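Local coordinates for putative Type I topoisomerase (Deinococcus radiodurans, PDB 3M4A), which probably relaxes DNA by ATP-independent breakage of one strand, passage and rejoining, as a type IB topoisomerase, at residues 120-125 with 192-197; 126-131 with 236-241. All blocks are in the same frame, centred on the assembly; numbering follows the deposited sequence. Where two conformers were deposited one is given.

In the fold
One helix, 120-134, carries the first segment of both contacts, and their centres lie about 16 Å apart. Its opening turns meet the end of helix 186-196 in interaction 1, well away from the centre of the chain; its later turns meet the start of helix 235-254 in interaction 2, close to that centre. Along the sequence the segments alternate: 120-125 and 126-131 come first, then 192-197, then 236-241. All four belong to the catalytic core of the family. K122 and R129, seven residues apart and thus about two helical turns, bind the phosphates of DG9 and DC10 of chain B, so a helix shared by both contacts also binds the phosphates of successive nucleotides.

Interaction 1. Residues 120-125 with 192-197; sequences PRKVMA and MQKLLD. With nucleotides of chain B.
V123 and L195 mark the nearest approach of the two backbones, with V123 CA and L195 CA 8.9 Å apart, so segments 120-125 and 192-197 meet only through side chains. Away from the DNA, one branch of each residue makes a light apolar contact, V123 CG1 against L195 CD2 at 4.4 Å, and L195 also packs on F204. On the DNA side, two lysines converge on a phosphate. K122 swings CG opposite the backbone N (chi1 177°) and runs out extended, which carries K122 NZ to OP1 of DG9 of chain B, a hydrogen bond of 2.7 Å. The same ammonium group is held from the protein side by the carbonyl oxygens of L113 and A115. K194 arrives from the other helix, also stretched beyond CG, but K194 NZ stops 3.6 Å from OP1 of DG9 of chain B and is hydrogen-bonded to N191 OD1 instead. One water joins the pair: its oxygen accepts from K122 NZ and from K194 NZ, each at 2.9 Å. The two nitrogens, K122 NZ and K194 NZ, thus sit 4.2 Å apart beside the phosphate. The chemistry is that of a small cationic site in which one lysine binds the phosphate directly, while the second, tied to it through water, probably adds to the field that the DNA backbone feels.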
ATOM      1  N   PRO A 120      -4.256   6.268  18.292  1.00  8.98           N
ATOM      2  CA  PRO A 120      -4.566   5.168  17.376  1.00  9.08           C
ATOM      3  C   PRO A 120      -4.309   5.462  15.899  1.00  8.87           C
ATOM      4  O   PRO A 120      -3.664   4.655  15.223  1.00  8.99           O
ATOM      5  CB  PRO A 120      -6.053   4.916  17.645  1.00  9.59           C
ATOM      6  CG  PRO A 120      -6.211   5.312  19.052  1.00  9.69           C
ATOM      7  CD  PRO A 120      -5.391   6.539  19.200  1.00  9.80           C
ATOM      8  N   ARG A 121      -4.776   6.609  15.408  1.00  8.42           N
ATOM      9  CA  ARG A 121      -4.629   6.925  13.992  1.00  8.19           C
ATOM     10  C   ARG A 121      -3.162   7.163  13.620  1.00  7.88           C
ATOM     11  O   ARG A 121      -2.781   6.912  12.485  1.00  6.88           O
ATOM     12  CB  ARG A 121      -5.485   8.124  13.596  1.00  8.62           C
ATOM     13  CG  ARG A 121      -6.968   7.821  13.691  1.00  9.12           C
ATOM     14  CD  ARG A 121      -7.805   9.037  13.329  1.00  9.51           C
ATOM     15  NE  ARG A 121      -7.660   9.402  11.928  1.00 11.08           N
ATOM     16  CZ  ARG A 121      -8.390   8.937  10.912  1.00 13.01           C
ATOM     17  NH1 ARG A 121      -9.383   8.077  11.095  1.00 15.03           N
ATOM     18  NH2 ARG A 121      -8.116   9.360   9.691  1.00 14.76           N
ATOM     19  N   LYS A 122      -2.354   7.658  14.549  1.00  6.89           N
ATOM     20  CA  LYS A 122      -0.917   7.836  14.253  1.00  6.69           C
ATOM     21  C   LYS A 122      -0.206   6.469  14.117  1.00  6.97           C
ATOM     22  O   LYS A 122       0.578   6.226  13.162  1.00  6.12           O
ATOM     23  CB  LYS A 122      -0.240   8.709  15.309  1.00  6.80           C
ATOM     24  CG  LYS A 122       1.259   8.845  15.072  1.00  5.96           C
ATOM     25  CD  LYS A 122       1.884  10.053  15.733  1.00  6.48           C
ATOM     26  CE  LYS A 122       3.332  10.223  15.281  1.00  6.18           C
ATOM     27  NZ  LYS A 122       3.887  11.548  15.703  1.00  5.73           N
ATOM     28  N   VAL A 123      -0.497   5.559  15.039  1.00  6.52           N
ATOM     29  CA  VAL A 123       0.090   4.209  14.966  1.00  6.63           C
ATOM     30  C   VAL A 123      -0.396   3.499  13.694  1.00  6.30           C
ATOM     31  O   VAL A 123       0.394   2.851  13.002  1.00  6.28           O
ATOM     32  CB  VAL A 123      -0.172   3.367  16.224  1.00  6.75           C
ATOM     33  CG1 VAL A 123       0.513   2.015  16.122  1.00  7.18           C
ATOM     34  CG2 VAL A 123       0.370   4.093  17.461  1.00  4.82           C
ATOM     35  N   MET A 124      -1.681   3.643  13.362  1.00  6.65           N
ATOM     36  CA  MET A 124      -2.205   3.065  12.117  1.00  6.85           C
ATOM     37  C   MET A 124      -1.621   3.707  10.859  1.00  5.88           C
ATOM     38  O   MET A 124      -1.390   3.014   9.873  1.00  5.48           O
ATOM     39  CB  MET A 124      -3.730   3.074  12.103  1.00  7.64           C
ATOM     40  CG  MET A 124      -4.255   2.092  13.100  1.00  9.07           C
ATOM     41  SD  MET A 124      -6.044   1.864  13.134  1.00 10.21           S
ATOM     42  CE  MET A 124      -6.616   3.491  13.572  1.00 12.42           C
ATOM     43  N   ALA A 125      -1.369   5.010  10.900  1.00  5.13           N
ATOM     44  CA  ALA A 125      -0.684   5.675   9.785  1.00  5.21           C
ATOM     45  C   ALA A 125       0.738   5.127   9.611  1.00  4.86           C
ATOM     46  O   ALA A 125       1.204   4.943   8.467  1.00  4.59           O
ATOM     47  CB  ALA A 125      -0.661   7.206   9.999  1.00  4.81           C
ATOM     48  N   MET A 192       9.371   4.335  15.607  1.00  6.15           N
ATOM     49  CA  MET A 192       9.644   2.954  16.001  0.50  6.25           C
ATOM     50  C   MET A 192      10.376   2.943  17.349  1.00  6.37           C
ATOM     51  O   MET A 192      10.112   2.096  18.214  1.00  7.24           O
ATOM     52  CB  MET A 192      10.457   2.230  14.929  0.50  5.72           C
ATOM     53  CG  MET A 192      10.603   0.747  15.146  0.50  5.22           C
ATOM     54  SD  MET A 192       9.010  -0.085  15.239  0.50  4.16           S
ATOM     55  CE  MET A 192       8.540  -0.113  13.513  0.50  6.97           C
ATOM     56  N   GLN A 193      11.296   3.894  17.547  1.00  6.51           N
ATOM     57  CA  GLN A 193      11.982   4.013  18.837  1.00  7.34           C
ATOM     58  C   GLN A 193      10.973   4.252  19.963  1.00  7.73           C
ATOM     59  O   GLN A 193      11.074   3.655  21.023  1.00  7.66           O
ATOM     60  CB  GLN A 193      13.027   5.131  18.818  1.00  7.50           C
ATOM     61  CG  GLN A 193      14.218   4.862  17.913  1.00  8.23           C
ATOM     62  CD  GLN A 193      15.382   4.109  18.566  1.00 12.23           C
ATOM     63  OE1 GLN A 193      15.240   3.460  19.606  1.00 15.33           O
ATOM     64  NE2 GLN A 193      16.554   4.186  17.923  1.00 12.06           N
ATOM     65  N   LYS A 194      10.015   5.139  19.727  1.00  7.89           N
ATOM     66  CA  LYS A 194       8.948   5.425  20.700  1.00  8.57           C
ATOM     67  C   LYS A 194       8.084   4.198  20.987  1.00  8.46           C
ATOM     68  O   LYS A 194       7.738   3.941  22.140  1.00  8.38           O
ATOM     69  CB  LYS A 194       8.046   6.562  20.209  1.00  8.71           C
ATOM     70  CG  LYS A 194       8.721   7.913  20.032  1.00 10.85           C
ATOM     71  CD  LYS A 194       7.716   8.928  19.439  1.00 11.47           C
ATOM     72  CE  LYS A 194       8.398  10.026  18.648  1.00 13.56           C
ATOM     73  NZ  LYS A 194       7.413  10.771  17.788  1.00 14.20           N
ATOM     74  N   LEU A 195       7.728   3.435  19.958  1.00  7.33           N
ATOM     75  CA  LEU A 195       6.979   2.189  20.171  1.00  7.15           C
ATOM     76  C   LEU A 195       7.769   1.196  21.034  1.00  7.41           C
ATOM     77  O   LEU A 195       7.226   0.564  21.931  1.00  7.62           O
ATOM     78  CB  LEU A 195       6.570   1.539  18.831  1.00  6.75           C
ATOM     79  CG  LEU A 195       5.454   2.232  18.050  1.00  6.28           C
ATOM     80  CD1 LEU A 195       5.373   1.716  16.626  1.00  5.53           C
ATOM     81  CD2 LEU A 195       4.107   2.019  18.734  1.00  7.50           C
ATOM     82  N   LEU A 196       9.056   1.063  20.747  1.00  7.80           N
ATOM     83  CA  LEU A 196       9.928   0.165  21.511  1.00  8.45           C
ATOM     84  C   LEU A 196      10.146   0.599  22.970  1.00  9.86           C
ATOM     85  O   LEU A 196      10.520  -0.221  23.802  1.00 10.62           O
ATOM     86  CB  LEU A 196      11.266  -0.002  20.790  1.00  7.74           C
ATOM     87  CG  LEU A 196      11.158  -0.870  19.541  1.00  6.50           C
ATOM     88  CD1 LEU A 196      12.290  -0.590  18.543  1.00  6.40           C
ATOM     89  CD2 LEU A 196      11.101  -2.355  19.942  1.00  7.02           C
ATOM     90  N   ASP A 197       9.887   1.864  23.289  1.00 10.85           N
ATOM     91  CA  ASP A 197       9.942   2.319  24.683  1.00 12.06           C
ATOM     92  C   ASP A 197       8.766   1.834  25.534  1.00 12.60           C
ATOM     93  O   ASP A 197       8.858   1.859  26.769  1.00 13.87           O
ATOM     94  CB  ASP A 197      10.017   3.845  24.754  1.00 12.68           C
ATOM     95  CG  ASP A 197      11.387   4.392  24.388  1.00 15.36           C
ATOM     96  OD1 ASP A 197      12.378   3.629  24.339  1.00 17.57           O
ATOM     97  OD2 ASP A 197      11.469   5.619  24.160  1.00 21.19           O
TER
ATOM     98  P    DG B   9       7.061  13.025  13.965  1.00  5.93           P
ATOM     99  OP1  DG B   9       6.306  11.893  14.580  1.00  6.83           O
ATOM    100  OP2  DG B   9       8.537  13.032  13.994  1.00  6.51           O
ATOM    101  O5'  DG B   9       6.629  13.224  12.440  1.00  6.23           O
ATOM    102  C5'  DG B   9       5.273  13.292  12.075  1.00  6.76           C
ATOM    103  C4'  DG B   9       5.100  14.024  10.754  1.00  6.43           C
ATOM    104  O4'  DG B   9       5.488  15.418  10.830  1.00  4.58           O
ATOM    105  C3'  DG B   9       5.981  13.486   9.633  1.00  3.91           C
ATOM    106  O3'  DG B   9       5.225  13.495   8.440  1.00  4.13           O
ATOM    107  C2'  DG B   9       7.229  14.385   9.653  1.00  4.40           C
ATOM    108  C1'  DG B   9       6.632  15.724   9.993  1.00  4.16           C
ATOM    109  N9   DG B   9       7.400  16.631  10.834  1.00  3.17           N
ATOM    110  C8   DG B   9       8.104  16.304  11.950  1.00  3.42           C
ATOM    111  N7   DG B   9       8.629  17.312  12.585  1.00  3.79           N
ATOM    112  C5   DG B   9       8.238  18.396  11.831  1.00  3.18           C
ATOM    113  C6   DG B   9       8.495  19.768  12.016  1.00  3.88           C
ATOM    114  O6   DG B   9       9.127  20.338  12.910  1.00  3.78           O
ATOM    115  N1   DG B   9       7.910  20.515  11.019  1.00  3.22           N
ATOM    116  C2   DG B   9       7.164  20.025   9.975  1.00  3.34           C
ATOM    117  N2   DG B   9       6.662  20.898   9.090  1.00  3.02           N
ATOM    118  N3   DG B   9       6.894  18.747   9.812  1.00  3.50           N
ATOM    119  C4   DG B   9       7.491  17.998  10.750  1.00  2.49           C
TER
HETATM  120  O   HOH W   1       4.656  11.415  18.507  1.00 12.42           O

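Interaction 2. Residues 126-131 with 236-241; sequences LMTRLL and KDFRTW. With ACY (acetic acid), chain D; nucleotides of chain B.
In the helical catalytic core of the type IB topoisomerases, L131 of helix 120-134 packs on F238 near the start of helix 235-254, where L131 CA and F238 CA come within 6.2 Å. Backbone and side chain both take part: F238 CB lies 3.5 Å from the carbonyl oxygen L131 O, and F238 CD2 meets L131 CB at 3.7 Å. The two side chains run across each other at about a right angle. F238 has CG on the side opposite its carbonyl carbon (chi1 -71°), and its ring stretches along the helix as far as T128, whose methyl T128 CG2 touches F238 CZ at 3.9 Å. The two branches of T128 part company: the methyl goes to the ring, the hydroxyl OG1 is hydrogen-bonded to M124 O one turn earlier. L226 touches L131 and I230 touches F238, both from helix 219-230, and the ring of F98 meets that of F238 edge-to-face.

R129 leaves the same helix pointing away from this apolar seam. A bend at chi3 (-71°) turns its guanidinium so that two ligands meet its edge. R129 NH1 binds OP2 of DC10 of chain B at 2.9 Å. R129 NH2 binds OP1 of DC10 of chain B at 3.0 Å, completing a bidentate pairing that fixes the group in rotation. R129 NE donates almost straight (174°) to ACY O, 2.8 Å away on a bound acetic acid molecule, probably from the crystallisation liquor, which also binds H132 ND1. R129 NH1 also forms a salt bridge with D185, a second partner for the charge. Such is the helical catalytic core of the type IB family here: a buried helix packs through L131 and T128 on F238 and sends R129 to the DNA backbone.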
ATOM      1  N   LEU A 126       1.439   4.880  10.718  1.00  4.64           N
ATOM      2  CA  LEU A 126       2.789   4.296  10.672  1.00  4.65           C
ATOM      3  C   LEU A 126       2.731   2.882  10.063  1.00  4.85           C
ATOM      4  O   LEU A 126       3.551   2.499   9.205  1.00  3.05           O
ATOM      5  CB  LEU A 126       3.392   4.235  12.080  1.00  5.03           C
ATOM      6  CG  LEU A 126       3.768   5.568  12.733  1.00  5.36           C
ATOM      7  CD1 LEU A 126       4.004   5.402  14.235  1.00  5.22           C
ATOM      8  CD2 LEU A 126       5.050   6.096  12.053  1.00  4.19           C
ATOM      9  N   MET A 127       1.739   2.111  10.486  1.00  4.41           N
ATOM     10  CA  MET A 127       1.553   0.758   9.954  1.00  4.65           C
ATOM     11  C   MET A 127       1.222   0.767   8.466  1.00  4.59           C
ATOM     12  O   MET A 127       1.719  -0.071   7.727  1.00  5.35           O
ATOM     13  CB  MET A 127       0.468   0.012  10.751  1.00  4.36           C
ATOM     14  CG  MET A 127       0.879  -0.287  12.180  1.00  2.23           C
ATOM     15  SD  MET A 127      -0.520  -0.797  13.204  1.00  6.88           S
ATOM     16  CE  MET A 127      -0.480  -2.560  12.890  1.00  9.69           C
ATOM     17  N   THR A 128       0.415   1.740   8.036  1.00  3.91           N
ATOM     18  CA  THR A 128       0.034   1.896   6.634  1.00  3.77           C
ATOM     19  C   THR A 128       1.262   2.281   5.817  1.00  3.16           C
ATOM     20  O   THR A 128       1.461   1.778   4.714  1.00  3.12           O
ATOM     21  CB  THR A 128      -1.082   2.919   6.449  1.00  4.14           C
ATOM     22  OG1 THR A 128      -2.237   2.493   7.184  1.00  5.73           O
ATOM     23  CG2 THR A 128      -1.474   3.018   4.975  1.00  5.22           C
ATOM     24  N   ARG A 129       2.100   3.154   6.360  1.00  2.70           N
ATOM     25  CA  ARG A 129       3.362   3.466   5.672  1.00  2.75           C
ATOM     26  C   ARG A 129       4.206   2.209   5.515  1.00  3.42           C
ATOM     27  O   ARG A 129       4.792   1.979   4.467  1.00  2.35           O
ATOM     28  CB  ARG A 129       4.150   4.583   6.368  1.00  2.91           C
ATOM     29  CG  ARG A 129       5.433   4.952   5.626  1.00  2.39           C
ATOM     30  CD  ARG A 129       6.034   6.211   6.182  1.00  2.99           C
ATOM     31  NE  ARG A 129       5.202   7.358   5.824  1.00  3.16           N
ATOM     32  CZ  ARG A 129       5.450   8.610   6.193  1.00  5.58           C
ATOM     33  NH1 ARG A 129       6.538   8.924   6.874  1.00  5.59           N
ATOM     34  NH2 ARG A 129       4.620   9.562   5.814  1.00  5.58           N
ATOM     35  N   LEU A 130       4.281   1.386   6.546  1.00  3.21           N
ATOM     36  CA  LEU A 130       5.040   0.120   6.433  1.00  3.10           C
ATOM     37  C   LEU A 130       4.477  -0.852   5.370  1.00  3.37           C
ATOM     38  O   LEU A 130       5.240  -1.488   4.660  1.00  3.41           O
ATOM     39  CB  LEU A 130       5.141  -0.563   7.788  1.00  3.42           C
ATOM     40  CG  LEU A 130       6.067   0.165   8.770  1.00  2.52           C
ATOM     41  CD1 LEU A 130       5.859  -0.326  10.199  1.00  4.03           C
ATOM     42  CD2 LEU A 130       7.527  -0.031   8.318  1.00  3.11           C
ATOM     43  N   LEU A 131       3.153  -0.939   5.261  1.00  3.92           N
ATOM     44  CA  LEU A 131       2.520  -1.729   4.181  1.00  4.01           C
ATOM     45  C   LEU A 131       2.939  -1.206   2.813  1.00  3.66           C
ATOM     46  O   LEU A 131       3.251  -1.975   1.902  1.00  4.94           O
ATOM     47  CB  LEU A 131       0.998  -1.678   4.285  1.00  4.25           C
ATOM     48  CG  LEU A 131       0.282  -2.308   5.467  1.00  4.94           C
ATOM     49  CD1 LEU A 131      -1.219  -1.957   5.490  1.00  6.37           C
ATOM     50  CD2 LEU A 131       0.512  -3.825   5.506  1.00  6.96           C
ATOM     51  N   LYS A 236      -3.919  -5.751   0.271  1.00 11.42           N
ATOM     52  CA  LYS A 236      -3.254  -6.571  -0.743  1.00 11.73           C
ATOM     53  C   LYS A 236      -2.735  -5.736  -1.906  1.00 10.46           C
ATOM     54  O   LYS A 236      -1.724  -6.082  -2.535  1.00 10.34           O
ATOM     55  CB  LYS A 236      -4.182  -7.659  -1.304  1.00 12.65           C
ATOM     56  CG  LYS A 236      -3.466  -8.594  -2.260  1.00 13.40           C
ATOM     57  CD  LYS A 236      -4.317  -9.806  -2.655  1.00 15.61           C
ATOM     58  CE  LYS A 236      -3.444 -10.916  -3.222  1.00 18.34           C
ATOM     59  NZ  LYS A 236      -2.532 -10.459  -4.315  1.00 22.25           N
ATOM     60  N   ASP A 237      -3.434  -4.647  -2.211  1.00  9.90           N
ATOM     61  CA  ASP A 237      -2.999  -3.765  -3.288  1.00  8.76           C
ATOM     62  C   ASP A 237      -1.613  -3.162  -3.020  1.00  7.18           C
ATOM     63  O   ASP A 237      -0.888  -2.848  -3.962  1.00  6.74           O
ATOM     64  CB  ASP A 237      -4.033  -2.671  -3.561  1.00  9.06           C
ATOM     65  CG  ASP A 237      -5.304  -3.224  -4.184  1.00 11.72           C
ATOM     66  OD1 ASP A 237      -5.216  -3.731  -5.322  1.00 13.40           O
ATOM     67  OD2 ASP A 237      -6.373  -3.159  -3.533  1.00 12.74           O
ATOM     68  N   PHE A 238      -1.215  -3.013  -1.762  1.00  6.36           N
ATOM     69  CA  PHE A 238       0.156  -2.538  -1.483  1.00  6.06           C
ATOM     70  C   PHE A 238       1.204  -3.560  -1.917  1.00  5.95           C
ATOM     71  O   PHE A 238       2.312  -3.188  -2.323  1.00  5.25           O
ATOM     72  CB  PHE A 238       0.366  -2.246  -0.001  1.00  6.26           C
ATOM     73  CG  PHE A 238      -0.351  -1.020   0.506  1.00  5.55           C
ATOM     74  CD1 PHE A 238      -0.031   0.244   0.017  1.00  6.16           C
ATOM     75  CD2 PHE A 238      -1.306  -1.132   1.502  1.00  7.73           C
ATOM     76  CE1 PHE A 238      -0.670   1.371   0.490  1.00  8.27           C
ATOM     77  CE2 PHE A 238      -1.960  -0.001   1.990  1.00  7.55           C
ATOM     78  CZ  PHE A 238      -1.638   1.257   1.482  1.00  7.20           C
ATOM     79  N   ARG A 239       0.856  -4.846  -1.853  1.00  6.03           N
ATOM     80  CA  ARG A 239       1.794  -5.898  -2.230  1.00  6.23           C
ATOM     81  C   ARG A 239       1.877  -6.102  -3.738  1.00  5.90           C
ATOM     82  O   ARG A 239       2.960  -6.303  -4.269  1.00  6.15           O
ATOM     83  CB  ARG A 239       1.481  -7.204  -1.494  1.00  6.63           C
ATOM     84  CG  ARG A 239       1.988  -7.150  -0.062  1.00  6.42           C
ATOM     85  CD  ARG A 239       1.407  -8.245   0.806  1.00  7.61           C
ATOM     86  NE  ARG A 239       1.725  -9.591   0.305  1.00  9.23           N
ATOM     87  CZ  ARG A 239       2.888 -10.215   0.486  1.00  8.35           C
ATOM     88  NH1 ARG A 239       3.891  -9.631   1.132  1.00  8.85           N
ATOM     89  NH2 ARG A 239       3.043 -11.447   0.015  1.00 11.90           N
ATOM     90  N   THR A 240       0.750  -5.986  -4.437  1.00  6.04           N
ATOM     91  CA  THR A 240       0.760  -6.057  -5.895  1.00  6.20           C
ATOM     92  C   THR A 240       1.409  -4.789  -6.505  1.00  5.72           C
ATOM     93  O   THR A 240       2.268  -4.884  -7.369  1.00  5.13           O
ATOM     94  CB  THR A 240      -0.654  -6.272  -6.468  1.00  7.13           C
ATOM     95  OG1 THR A 240      -1.522  -5.213  -6.050  1.00  6.73           O
ATOM     96  CG2 THR A 240      -1.228  -7.619  -6.007  1.00  8.46           C
ATOM     97  N   TRP A 241       1.030  -3.608  -6.023  1.00  5.13           N
ATOM     98  CA  TRP A 241       1.713  -2.374  -6.437  1.00  4.92           C
ATOM     99  C   TRP A 241       3.193  -2.414  -6.073  1.00  4.02           C
ATOM    100  O   TRP A 241       4.058  -2.187  -6.920  1.00  3.30           O
ATOM    101  CB  TRP A 241       1.058  -1.148  -5.794  1.00  5.25           C
ATOM    102  CG  TRP A 241       1.793   0.134  -6.036  1.00  4.68           C
ATOM    103  CD1 TRP A 241       2.599   0.808  -5.142  1.00  5.80           C
ATOM    104  CD2 TRP A 241       1.798   0.910  -7.238  1.00  5.58           C
ATOM    105  NE1 TRP A 241       3.079   1.956  -5.714  1.00  5.21           N
ATOM    106  CE2 TRP A 241       2.621   2.044  -7.004  1.00  5.92           C
ATOM    107  CE3 TRP A 241       1.196   0.763  -8.494  1.00  6.25           C
ATOM    108  CZ2 TRP A 241       2.856   3.014  -7.976  1.00  5.94           C
ATOM    109  CZ3 TRP A 241       1.419   1.745  -9.459  1.00  6.13           C
ATOM    110  CH2 TRP A 241       2.251   2.847  -9.203  1.00  6.78           C
TER
HETATM  111  C   ACY D 804       2.643   6.198   3.413  1.00  8.62           C
HETATM  112  O   ACY D 804       2.828   7.015   4.347  1.00  7.88           O
HETATM  113  OXT ACY D 804       3.569   5.805   2.671  1.00  7.46           O
HETATM  114  CH3 ACY D 804       1.256   5.686   3.173  1.00  8.72           C
ATOM    115  P    DC B  10       5.828  12.839   7.114  1.00  5.88           P
ATOM    116  OP1  DC B  10       4.716  12.495   6.234  1.00  5.52           O
ATOM    117  OP2  DC B  10       6.815  11.777   7.424  1.00  4.77           O
ATOM    118  O5'  DC B  10       6.631  14.020   6.411  1.00  5.68           O
ATOM    119  C5'  DC B  10       5.908  15.172   5.944  1.00  6.55           C
ATOM    120  C4'  DC B  10       6.884  16.247   5.532  1.00  7.53           C
ATOM    121  O4'  DC B  10       7.593  16.749   6.705  1.00  6.40           O
ATOM    122  C3'  DC B  10       7.968  15.800   4.549  1.00  7.99           C
ATOM    123  O3'  DC B  10       8.229  16.822   3.613  1.00 12.32           O
ATOM    124  C2'  DC B  10       9.184  15.605   5.427  1.00  7.42           C
ATOM    125  C1'  DC B  10       8.978  16.779   6.365  1.00  6.17           C
ATOM    126  N1   DC B  10       9.755  16.745   7.616  1.00  4.90           N
ATOM    127  C2   DC B  10      10.051  17.972   8.224  1.00  3.47           C
ATOM    128  O2   DC B  10       9.657  19.031   7.696  1.00  5.00           O
ATOM    129  N3   DC B  10      10.772  17.973   9.361  1.00  4.03           N
ATOM    130  C4   DC B  10      11.199  16.833   9.900  1.00  5.01           C
ATOM    131  N4   DC B  10      11.896  16.903  11.031  1.00  6.12           N
ATOM    132  C5   DC B  10      10.901  15.573   9.300  1.00  6.27           C
ATOM    133  C6   DC B  10      10.192  15.580   8.166  1.00  5.79           C
TER